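Side-chain contacts in mannan endo-1,6-alpha-mannosidase (PDB 6RY0), which probably cleaves alpha-1,6-mannosidic linkages and transfers GPI-anchored glycoproteins into the fungal cell wall, as a calcium-binding family 76 glycoside hydrolase: residues A[211-215]-A[216-220]; A[298-302]-A[303-307]; A[321-324]-A[325-328]. All coordinates share one frame; numbering follows the deposited sequence.

Interaction 1 of 3, residues A[211-215]-A[216-220]; sequences RYTKN and NTYAE
A helix-to-helix turn with an asparagine N-cap brings Asn-215 against Thr-217 and Tyr-218, where helix 196-213 ends and helix 216-231 begins. The capping bond runs from Thr-217 N to Asn-215 OD1 at 3.0 Å. It is bent, with 137° at the hydrogen, and the donor stands 38° above the plane of the side-chain carbonyl. With CG anti to the backbone N (chi1 -176°), the Asn-215 amide swings alongside Thr-217, and the two side chains point the same way; OD1 comes within 3.3 Å of Thr-217 CB. A second link from Asn-215 is only weak: Tyr-218 N reaches its carbonyl O at 3.4 Å.

The preceding helix closes with an ST turn. Thr-213 OG1 accepts from Asn-215 N at 3.1 Å, and the same hydroxyl is also hydrogen-bonded to Leu-209 O, one turn back in helix 196-213. OG1 stands between the backbone N and the carbonyl carbon of Thr-213, from where it can meet Asn-215 N. Between Thr-213 and Asn-215, Lys-214 leaves the helix with positive phi, which turns the chain toward the new N-cap.

The Tyr-218 side chain points back toward 213-215, crossing that of Thr-213 at about a right angle. Its phenol oxygen is held by Gln-160 and its ring meets Trp-163 edge-to-face, so the aromatic group links the turn to helix 155-167. In one of its two modelled conformers, Asn-216 OD1 is hydrogen-bonded to Tyr-277 OH of helix 261-278. Asn-215 CB lies 3.7 Å from Tyr-218 CD2, while Thr-213 OG1 sits at the ring edge, near the ring plane and 3.2 Å from Tyr-218 CE2.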
ATOM      1  N   ARG A 211      11.397 -13.123   1.068  1.00  7.89           N
ATOM      2  CA  ARG A 211      10.587 -14.302   1.345  1.00  8.38           C
ATOM      3  C   ARG A 211      10.251 -15.066   0.051  1.00  7.62           C
ATOM      4  O   ARG A 211      10.251 -16.294   0.020  1.00  8.95           O
ATOM      5  CB  ARG A 211       9.317 -13.944   2.110  1.00  8.08           C
ATOM      6  CG  ARG A 211       8.554 -15.184   2.556  1.00  8.94           C
ATOM      7  CD  ARG A 211       7.284 -14.860   3.284  1.00  9.35           C
ATOM      8  NE  ARG A 211       6.592 -16.049   3.759  1.00 10.44           N
ATOM      9  CZ  ARG A 211       5.590 -16.657   3.132  1.00 10.45           C
ATOM     10  NH1 ARG A 211       5.158 -16.249   1.958  1.00 10.22           N
ATOM     11  NH2 ARG A 211       4.972 -17.688   3.720  1.00 12.58           N
ATOM     12  N   TYR A 212       9.907 -14.332  -0.992  1.00  7.17           N
ATOM     13  CA  TYR A 212       9.459 -15.000  -2.203  1.00  7.81           C
ATOM     14  C   TYR A 212      10.615 -15.739  -2.875  1.00  8.30           C
ATOM     15  O   TYR A 212      10.486 -16.884  -3.291  1.00  8.67           O
ATOM     16  CB  TYR A 212       8.848 -13.985  -3.177  1.00  7.92           C
ATOM     17  CG  TYR A 212       8.185 -14.626  -4.378  1.00  7.54           C
ATOM     18  CD1 TYR A 212       8.917 -15.068  -5.465  1.00  8.59           C
ATOM     19  CD2 TYR A 212       6.808 -14.807  -4.412  1.00  8.19           C
ATOM     20  CE1 TYR A 212       8.316 -15.699  -6.534  1.00  8.98           C
ATOM     21  CE2 TYR A 212       6.185 -15.430  -5.504  1.00  8.90           C
ATOM     22  CZ  TYR A 212       6.955 -15.880  -6.558  1.00  9.00           C
ATOM     23  OH  TYR A 212       6.356 -16.506  -7.631  1.00 10.27           O
ATOM     24  N   THR A 213      11.730 -15.051  -3.041  1.00  8.43           N
ATOM     25  CA  THR A 213      12.870 -15.554  -3.819  1.00  8.57           C
ATOM     26  C   THR A 213      13.865 -16.367  -3.028  1.00  8.99           C
ATOM     27  O   THR A 213      14.702 -17.041  -3.630  1.00  9.69           O
ATOM     28  CB  THR A 213      13.642 -14.405  -4.476  1.00  8.82           C
ATOM     29  OG1 THR A 213      14.347 -13.666  -3.475  1.00  8.38           O
ATOM     30  CG2 THR A 213      12.797 -13.497  -5.351  1.00  9.50           C
ATOM     31  N   LYS A 214      13.850 -16.231  -1.698  1.00  8.89           N
ATOM     32  CA  LYS A 214      14.815 -16.823  -0.796  1.00  9.51           C
ATOM     33  C   LYS A 214      16.220 -16.257  -1.038  1.00 10.69           C
ATOM     34  O   LYS A 214      17.219 -16.904  -0.762  1.00 14.29           O
ATOM     35  CB  LYS A 214      14.789 -18.348  -0.859  1.00 11.50           C
ATOM     36  CG  LYS A 214      13.363 -18.885  -0.516  1.00 14.59           C
ATOM     37  CD  LYS A 214      13.205 -20.355  -0.805  1.00 16.27           C
ATOM     38  CE  LYS A 214      11.810 -20.860  -0.533  1.00 17.24           C
ATOM     39  NZ  LYS A 214      11.399 -20.711   0.881  1.00 16.63           N
ATOM     40  N   ASN A 215      16.304 -15.051  -1.558  1.00  8.93           N
ATOM     41  CA  ASN A 215      17.583 -14.392  -1.749  1.00  8.90           C
ATOM     42  C   ASN A 215      17.872 -13.434  -0.598  1.00  8.88           C
ATOM     43  O   ASN A 215      17.117 -12.495  -0.342  1.00  8.94           O
ATOM     44  CB  ASN A 215      17.587 -13.659  -3.093  1.00  8.58           C
ATOM     45  CG  ASN A 215      18.901 -13.031  -3.411  1.00  9.29           C
ATOM     46  OD1 ASN A 215      19.247 -11.996  -2.835  1.00 10.05           O
ATOM     47  ND2 ASN A 215      19.605 -13.575  -4.355  1.00 11.31           N
ATOM     48  N   ASN A 216      18.970 -13.660   0.091  1.00  9.10           N
ATOM     49  CA  ASN A 216      19.252 -12.915   1.309  0.58  9.49           C
ATOM     50  C   ASN A 216      19.677 -11.477   1.093  1.00  9.06           C
ATOM     51  O   ASN A 216      19.612 -10.697   2.028  1.00 10.10           O
ATOM     52  CB  ASN A 216      20.337 -13.597   2.116  0.58 11.75           C
ATOM     53  CG  ASN A 216      19.866 -14.862   2.774  0.58 13.96           C
ATOM     54  OD1 ASN A 216      18.678 -15.087   2.982  0.58 14.54           O
ATOM     55  ND2 ASN A 216      20.813 -15.709   3.130  0.58 16.75           N
ATOM     56  N   THR A 217      20.102 -11.097  -0.114  1.00  8.62           N
ATOM     57  CA  THR A 217      20.503  -9.724  -0.326  1.00  8.67           C
ATOM     58  C   THR A 217      19.312  -8.777  -0.165  1.00  7.88           C
ATOM     59  O   THR A 217      19.469  -7.675   0.342  1.00  8.66           O
ATOM     60  CB  THR A 217      21.218  -9.568  -1.658  1.00  9.09           C
ATOM     61  OG1 THR A 217      22.415 -10.336  -1.580  1.00 10.93           O
ATOM     62  CG2 THR A 217      21.540  -8.106  -1.959  1.00  9.67           C
ATOM     63  N   TYR A 218      18.126  -9.229  -0.577  1.00  7.50           N
ATOM     64  CA  TYR A 218      16.934  -8.441  -0.320  1.00  7.53           C
ATOM     65  C   TYR A 218      16.762  -8.190   1.183  1.00  7.56           C
ATOM     66  O   TYR A 218      16.421  -7.083   1.626  1.00  8.22           O
ATOM     67  CB  TYR A 218      15.681  -9.132  -0.848  1.00  7.50           C
ATOM     68  CG  TYR A 218      15.604  -9.310  -2.331  1.00  7.29           C
ATOM     69  CD1 TYR A 218      15.552  -8.217  -3.196  1.00  7.52           C
ATOM     70  CD2 TYR A 218      15.489 -10.572  -2.890  1.00  7.46           C
ATOM     71  CE1 TYR A 218      15.413  -8.406  -4.559  1.00  7.52           C
ATOM     72  CE2 TYR A 218      15.372 -10.755  -4.265  1.00  7.58           C
ATOM     73  CZ  TYR A 218      15.319  -9.678  -5.087  1.00  8.01           C
ATOM     74  OH  TYR A 218      15.209  -9.936  -6.440  1.00  9.06           O
ATOM     75  N   ALA A 219      16.917  -9.241   1.966  1.00  8.02           N
ATOM     76  CA  ALA A 219      16.725  -9.170   3.419  1.00  8.34           C
ATOM     77  C   ALA A 219      17.753  -8.292   4.080  1.00  8.29           C
ATOM     78  O   ALA A 219      17.435  -7.581   5.023  1.00  8.61           O
ATOM     79  CB  ALA A 219      16.788 -10.565   4.005  1.00  9.76           C
ATOM     80  N   GLU A 220      19.002  -8.357   3.624  0.90  7.83           N
ATOM     81  CA  GLU A 220      20.042  -7.524   4.237  0.90  8.56           C
ATOM     82  C   GLU A 220      19.748  -6.042   4.012  0.90  7.77           C
ATOM     83  O   GLU A 220      19.907  -5.221   4.923  0.90  8.10           O
ATOM     84  CB  GLU A 220      21.411  -7.910   3.676  0.90 11.81           C
ATOM     85  CG  GLU A 220      21.869  -9.298   3.943  0.90 18.27           C
ATOM     86  CD  GLU A 220      23.021  -9.725   3.036  0.90 24.18           C
ATOM     87  OE1 GLU A 220      23.584  -8.883   2.282  0.90 26.25           O
ATOM     88  OE2 GLU A 220      23.368 -10.923   3.068  0.90 27.03           O
TER

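Interaction 2 of 3, residues A[298-302]-A[303-307]; sequences FFKDG and VVFEI
A tight beta hairpin with a type I' turn from Lys-300 to Val-303 joins two-residue strands 299-300 and 303-304. Lys-300 and Val-303 form its hydrogen-bonded antiparallel pair: Lys-300 N meets Val-303 O at 2.9 Å and a nearly straight 172°, while the return bond from Val-303 N to Lys-300 O is more bent (142°). Gly-302 takes a positive phi in the turn, where a side chain would press on the preceding carbonyl. Beyond the non-hydrogen-bonded pair Phe-299 and Val-304, Phe-305 N makes a weak bond to Phe-298 O.

The two faces of the hairpin differ. On one, the Phe-299 ring lies across the opposite strand, with Val-304 CA 4.0 Å above its plane, offset toward the rim, and CE2 against Val-304 CB; Val-348 and Leu-349 of helix 342-358 and Met-331 of helix 323-337 also touch this ring. On the other, the Lys-300 chain runs over the Phe-305 ring in a CH-pi contact, offset toward the rim, CD lying 4.2 Å from the centroid and 25° off the normal. Its CE goes on to Ile-307 CG2 at 3.5 Å. The far branch of Ile-307 turns to Phe-298: CG1, set between the backbone N and the carbonyl carbon, carries CD1 to 3.7 Å from Phe-298 CE1.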
ATOM      1  N   PHE A 298      -4.212   3.884  16.512  1.00  7.45           N
ATOM      2  CA  PHE A 298      -5.104   4.034  15.359  1.00  7.96           C
ATOM      3  C   PHE A 298      -6.456   3.393  15.525  1.00  8.74           C
ATOM      4  O   PHE A 298      -7.337   3.661  14.727  1.00 12.18           O
ATOM      5  CB  PHE A 298      -4.449   3.495  14.076  1.00  7.69           C
ATOM      6  CG  PHE A 298      -3.259   4.310  13.673  1.00  7.43           C
ATOM      7  CD1 PHE A 298      -3.430   5.574  13.155  1.00  7.90           C
ATOM      8  CD2 PHE A 298      -1.980   3.829  13.865  1.00  8.53           C
ATOM      9  CE1 PHE A 298      -2.333   6.348  12.816  1.00  8.51           C
ATOM     10  CE2 PHE A 298      -0.891   4.583  13.538  1.00  8.42           C
ATOM     11  CZ  PHE A 298      -1.071   5.859  13.029  1.00  8.37           C
ATOM     12  N   PHE A 299      -6.656   2.548  16.523  1.00  8.10           N
ATOM     13  CA  PHE A 299      -7.946   1.904  16.709  1.00  8.78           C
ATOM     14  C   PHE A 299      -8.626   2.535  17.894  1.00 10.11           C
ATOM     15  O   PHE A 299      -8.107   2.568  19.003  1.00 11.46           O
ATOM     16  CB  PHE A 299      -7.783   0.388  16.839  1.00  9.28           C
ATOM     17  CG  PHE A 299      -7.475  -0.252  15.516  1.00  9.26           C
ATOM     18  CD1 PHE A 299      -6.186  -0.294  15.020  1.00  8.68           C
ATOM     19  CD2 PHE A 299      -8.484  -0.768  14.724  1.00 10.59           C
ATOM     20  CE1 PHE A 299      -5.908  -0.868  13.781  1.00 10.35           C
ATOM     21  CE2 PHE A 299      -8.216  -1.328  13.495  1.00 11.73           C
ATOM     22  CZ  PHE A 299      -6.940  -1.377  13.013  1.00 11.75           C
ATOM     23  N   LYS A 300      -9.806   3.099  17.649  1.00 11.25           N
ATOM     24  CA  LYS A 300     -10.581   3.817  18.648  1.00 13.12           C
ATOM     25  C   LYS A 300     -11.887   3.077  18.822  1.00 15.77           C
ATOM     26  O   LYS A 300     -12.688   2.977  17.900  1.00 16.94           O
ATOM     27  CB  LYS A 300     -10.809   5.234  18.168  1.00 14.97           C
ATOM     28  CG  LYS A 300      -9.467   5.942  18.180  1.00 17.53           C
ATOM     29  CD  LYS A 300      -9.488   7.417  18.062  1.00 19.11           C
ATOM     30  CE  LYS A 300      -8.116   7.982  17.959  1.00 19.26           C
ATOM     31  NZ  LYS A 300      -7.357   7.829  19.237  1.00 19.50           N
ATOM     32  N   ASP A 301     -12.078   2.507  20.006  0.71 17.30           N
ATOM     33  CA  ASP A 301     -13.216   1.635  20.228  0.71 19.16           C
ATOM     34  C   ASP A 301     -13.359   0.613  19.099  0.71 18.27           C
ATOM     35  O   ASP A 301     -14.467   0.372  18.618  0.71 19.17           O
ATOM     36  CB  ASP A 301     -14.522   2.452  20.402  0.71 21.72           C
ATOM     37  CG  ASP A 301     -14.398   3.630  21.443  0.71 23.38           C
ATOM     38  OD1 ASP A 301     -13.789   3.435  22.509  0.71 24.16           O
ATOM     39  OD2 ASP A 301     -14.929   4.756  21.234  0.71 23.63           O
ATOM     40  N   GLY A 302     -12.235   0.045  18.660  1.00 16.48           N
ATOM     41  CA  GLY A 302     -12.284  -1.008  17.687  1.00 13.89           C
ATOM     42  C   GLY A 302     -12.360  -0.560  16.228  1.00 11.36           C
ATOM     43  O   GLY A 302     -12.546  -1.418  15.375  1.00 10.61           O
ATOM     44  N   VAL A 303     -12.176   0.726  15.931  1.00 10.56           N
ATOM     45  CA  VAL A 303     -12.343   1.221  14.580  1.00  9.48           C
ATOM     46  C   VAL A 303     -11.106   1.994  14.167  1.00  8.77           C
ATOM     47  O   VAL A 303     -10.632   2.875  14.904  1.00  9.63           O
ATOM     48  CB  VAL A 303     -13.586   2.113  14.487  1.00 10.47           C
ATOM     49  CG1 VAL A 303     -13.795   2.536  13.031  1.00 10.53           C
ATOM     50  CG2 VAL A 303     -14.820   1.370  15.032  1.00 11.65           C
ATOM     51  N   VAL A 304     -10.584   1.713  12.978  1.00  8.51           N
ATOM     52  CA  VAL A 304      -9.422   2.448  12.495  1.00  8.79           C
ATOM     53  C   VAL A 304      -9.777   3.935  12.307  1.00  9.13           C
ATOM     54  O   VAL A 304     -10.868   4.280  11.839  1.00 11.16           O
ATOM     55  CB  VAL A 304      -8.911   1.830  11.188  1.00  9.24           C
ATOM     56  CG1 VAL A 304      -9.937   1.968  10.099  1.00 10.53           C
ATOM     57  CG2 VAL A 304      -7.563   2.405  10.800  1.00 11.94           C
ATOM     58  N   PHE A 305      -8.834   4.806  12.629  1.00  8.12           N
ATOM     59  CA  PHE A 305      -9.069   6.233  12.694  1.00  8.59           C
ATOM     60  C   PHE A 305      -7.801   6.941  12.221  1.00  8.19           C
ATOM     61  O   PHE A 305      -6.711   6.691  12.773  1.00  8.88           O
ATOM     62  CB  PHE A 305      -9.440   6.629  14.129  1.00  9.54           C
ATOM     63  CG  PHE A 305      -9.917   8.020  14.273  1.00 11.41           C
ATOM     64  CD1 PHE A 305      -9.051   9.043  14.466  1.00 12.43           C
ATOM     65  CD2 PHE A 305     -11.277   8.305  14.210  1.00 14.06           C
ATOM     66  CE1 PHE A 305      -9.547  10.351  14.621  1.00 13.72           C
ATOM     67  CE2 PHE A 305     -11.761   9.568  14.388  1.00 15.36           C
ATOM     68  CZ  PHE A 305     -10.908  10.581  14.563  1.00 14.89           C
ATOM     69  N   GLU A 306      -7.936   7.838  11.264  1.00  8.25           N
ATOM     70  CA  GLU A 306      -6.769   8.503  10.672  1.00  8.10           C
ATOM     71  C   GLU A 306      -6.399   9.718  11.516  1.00  8.63           C
ATOM     72  O   GLU A 306      -6.822  10.845  11.240  1.00  9.04           O
ATOM     73  CB  GLU A 306      -7.022   8.859   9.208  1.00  7.88           C
ATOM     74  CG  GLU A 306      -5.747   9.148   8.446  1.00  7.89           C
ATOM     75  CD  GLU A 306      -4.787   7.971   8.501  1.00  7.63           C
ATOM     76  OE1 GLU A 306      -5.237   6.866   8.115  1.00  8.00           O
ATOM     77  OE2 GLU A 306      -3.642   8.146   8.948  1.00  8.60           O
ATOM     78  N   ILE A 307      -5.623   9.473  12.579  1.00  8.81           N
ATOM     79  CA  ILE A 307      -5.445  10.475  13.635  1.00 10.09           C
ATOM     80  C   ILE A 307      -5.007  11.864  13.142  1.00  9.71           C
ATOM     81  O   ILE A 307      -5.446  12.810  13.763  1.00 11.00           O
ATOM     82  CB  ILE A 307      -4.770   9.959  14.936  1.00 12.73           C
ATOM     83  CG1 ILE A 307      -3.429   9.404  14.593  1.00 14.12           C
ATOM     84  CG2 ILE A 307      -5.627   8.917  15.677  1.00 12.55           C
ATOM     85  CD1 ILE A 307      -2.718   8.619  15.710  1.00 14.04           C
TER

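Interaction 3 of 3, residues A[321-324]-A[325-328]; sequences LTFK and GYVH
Thr-322 and Tyr-326 meet through their hydroxyls: in the tyrosine conformer described here, one of two modelled, Tyr-326 OH donates to Thr-322 OG1 at 2.7 Å. The hydroxyls meet side-on and tightly, with angles near 90° at both oxygens, so the bond is not an ideal one. The tyrosine arches back over the residue four places earlier, and the carbonyl oxygen of Thr-322 packs against one face of its ring, 3.4 Å above the centre. Chi1 of -45° keeps CG beside the Tyr-326 backbone N and lays the ring over this turn. At the ring's CE2, Phe-323 approaches with its own edge: CD1 lies 4.0 Å from Tyr-326 CE2, near the phenylalanine plane.

Beneath these side chains runs the first turn of helix 323-337. Its i to i+4 pattern is evident in Val-327 N to Phe-323 O, 3.0 Å with 160° at the hydrogen, and in His-328 N to Lys-324 O; Gly-325 N bonds Thr-322 O only weakly. The same Lys-324 carbonyl lies in the plane of the His-328 ring, at its edge, 3.4 Å from CD2.

Further out, Thr-322 OG1 gives its own hydrogen to Asp-319 O and accepts the bond from Tyr-326 OH. Trp-77 of helix 76-93 packs on both Thr-322 and Tyr-326, while Tyr-262 stacks on Phe-323. On another side of the helix Lys-324 is bent at chi3 and its NZ forms a salt bridge with Glu-310, flanked by cation-pi contacts with Phe-371 and Trp-373; His-328 NE2 is hydrogen-bonded to Ser-352 OG. The Thr-322 side chain lies about 10 Å from that of the calcium ligand Asp-73.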
ATOM      1  N   LEU A 321      -7.389   9.455   2.515  1.00  8.60           N
ATOM      2  CA  LEU A 321      -8.637   8.696   2.520  1.00  8.40           C
ATOM      3  C   LEU A 321      -8.445   7.225   2.185  1.00  8.35           C
ATOM      4  O   LEU A 321      -9.327   6.405   2.446  1.00  9.33           O
ATOM      5  CB  LEU A 321      -9.624   9.374   1.570  1.00  8.56           C
ATOM      6  CG  LEU A 321     -10.004  10.813   1.928  1.00  9.10           C
ATOM      7  CD1 LEU A 321     -10.684  11.481   0.766  1.00  9.60           C
ATOM      8  CD2 LEU A 321     -10.862  10.880   3.179  1.00  9.41           C
ATOM      9  N   THR A 322      -7.294   6.891   1.598  1.00  8.28           N
ATOM     10  CA  THR A 322      -6.995   5.513   1.215  1.00  8.11           C
ATOM     11  C   THR A 322      -6.285   4.722   2.310  1.00  7.30           C
ATOM     12  O   THR A 322      -6.197   3.500   2.228  1.00  7.74           O
ATOM     13  CB  THR A 322      -6.117   5.445  -0.033  1.00  8.62           C
ATOM     14  OG1 THR A 322      -4.782   5.858   0.270  1.00  8.28           O
ATOM     15  CG2 THR A 322      -6.676   6.272  -1.161  1.00 10.39           C
ATOM     16  N   PHE A 323      -5.739   5.395   3.319  1.00  7.20           N
ATOM     17  CA  PHE A 323      -4.768   4.698   4.181  1.00  7.03           C
ATOM     18  C   PHE A 323      -5.402   3.573   4.967  1.00  7.17           C
ATOM     19  O   PHE A 323      -4.811   2.500   5.123  1.00  7.35           O
ATOM     20  CB  PHE A 323      -4.042   5.661   5.118  1.00  7.50           C
ATOM     21  CG  PHE A 323      -3.187   6.717   4.470  1.00  7.67           C
ATOM     22  CD1 PHE A 323      -2.789   6.659   3.121  1.00  7.97           C
ATOM     23  CD2 PHE A 323      -2.737   7.794   5.231  1.00  8.45           C
ATOM     24  CE1 PHE A 323      -1.993   7.650   2.569  1.00  8.52           C
ATOM     25  CE2 PHE A 323      -1.934   8.764   4.680  1.00  9.27           C
ATOM     26  CZ  PHE A 323      -1.569   8.702   3.351  1.00  9.31           C
ATOM     27  N   LYS A 324      -6.606   3.801   5.506  1.00  7.60           N
ATOM     28  CA  LYS A 324      -7.201   2.797   6.381  1.00  7.95           C
ATOM     29  C   LYS A 324      -7.509   1.500   5.612  1.00  7.57           C
ATOM     30  O   LYS A 324      -7.524   0.423   6.209  1.00  7.82           O
ATOM     31  CB  LYS A 324      -8.395   3.362   7.159  1.00  8.61           C
ATOM     32  CG  LYS A 324      -9.512   3.904   6.288  1.00  8.32           C
ATOM     33  CD  LYS A 324     -10.678   4.451   7.114  1.00  8.11           C
ATOM     34  CE  LYS A 324     -10.274   5.523   8.095  1.00  8.38           C
ATOM     35  NZ  LYS A 324     -11.446   6.268   8.640  1.00  8.77           N
ATOM     36  N   GLY A 325      -7.738   1.563   4.303  1.00  7.28           N
ATOM     37  CA  GLY A 325      -7.885   0.337   3.538  1.00  7.29           C
ATOM     38  C   GLY A 325      -6.620  -0.498   3.515  1.00  6.86           C
ATOM     39  O   GLY A 325      -6.644  -1.723   3.614  1.00  7.51           O
ATOM     40  N   TYR A 326      -5.476   0.172   3.306  1.00  6.90           N
ATOM     41  CA  TYR A 326      -4.179  -0.520   3.367  0.67  6.65           C
ATOM     42  C   TYR A 326      -3.958  -1.126   4.743  1.00  6.44           C
ATOM     43  O   TYR A 326      -3.473  -2.254   4.863  1.00  6.69           O
ATOM     44  CB  TYR A 326      -3.001   0.412   3.063  0.67  6.23           C
ATOM     45  CG  TYR A 326      -3.219   1.301   1.874  0.67  6.43           C
ATOM     46  CD1 TYR A 326      -3.970   0.902   0.781  0.67  6.69           C
ATOM     47  CD2 TYR A 326      -2.676   2.564   1.843  0.67  6.41           C
ATOM     48  CE1 TYR A 326      -4.196   1.745  -0.290  0.67  6.88           C
ATOM     49  CE2 TYR A 326      -2.872   3.420   0.764  0.67  7.07           C
ATOM     50  CZ  TYR A 326      -3.637   3.006  -0.288  0.67  7.22           C
ATOM     51  OH  TYR A 326      -3.918   3.837  -1.359  0.67  7.95           O
ATOM     52  N   VAL A 327      -4.318  -0.398   5.798  1.00  6.33           N
ATOM     53  CA  VAL A 327      -4.171  -0.912   7.160  1.00  6.83           C
ATOM     54  C   VAL A 327      -4.882  -2.258   7.276  1.00  6.23           C
ATOM     55  O   VAL A 327      -4.328  -3.239   7.766  1.00  6.42           O
ATOM     56  CB  VAL A 327      -4.676   0.108   8.191  1.00  7.64           C
ATOM     57  CG1 VAL A 327      -4.677  -0.507   9.567  1.00  8.23           C
ATOM     58  CG2 VAL A 327      -3.859   1.375   8.150  1.00  8.29           C
ATOM     59  N   HIS A 328      -6.142  -2.303   6.831  1.00  6.32           N
ATOM     60  CA  HIS A 328      -6.880  -3.556   6.908  1.00  6.52           C
ATOM     61  C   HIS A 328      -6.229  -4.673   6.109  1.00  6.40           C
ATOM     62  O   HIS A 328      -6.041  -5.772   6.612  1.00  7.04           O
ATOM     63  CB  HIS A 328      -8.334  -3.342   6.406  1.00  6.67           C
ATOM     64  CG  HIS A 328      -9.273  -2.884   7.483  1.00  6.59           C
ATOM     65  ND1 HIS A 328     -10.132  -3.758   8.090  1.00  6.87           N
ATOM     66  CD2 HIS A 328      -9.508  -1.670   8.072  1.00  7.43           C
ATOM     67  CE1 HIS A 328     -10.839  -3.092   9.006  1.00  7.20           C
ATOM     68  NE2 HIS A 328     -10.492  -1.821   9.021  1.00  8.06           N
TER

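How the interactions relate
The three contacts differ mainly in depth. Interaction 3 is wholly buried, its centre about 8 Å from the centre of the chain, whereas interaction 1 is at the surface, its centre about 20 Å from it, and interaction 2 is partly buried. Interactions 2 and 3 touch: Val-304 CG1 packs 3.6 Å from Lys-324 CB, and Glu-306 OE1 lies 3.4 Å from Phe-323 CB, so the hairpin rests on the start of helix 323-337. Interaction 1 stands apart, its nearest atoms about 16 Å from interaction 3. Chemistry follows place: polar capping at a surface helix junction, hairpin backbone bonds with apolar and CH-pi packing, and a hydroxyl pair among aromatics inside.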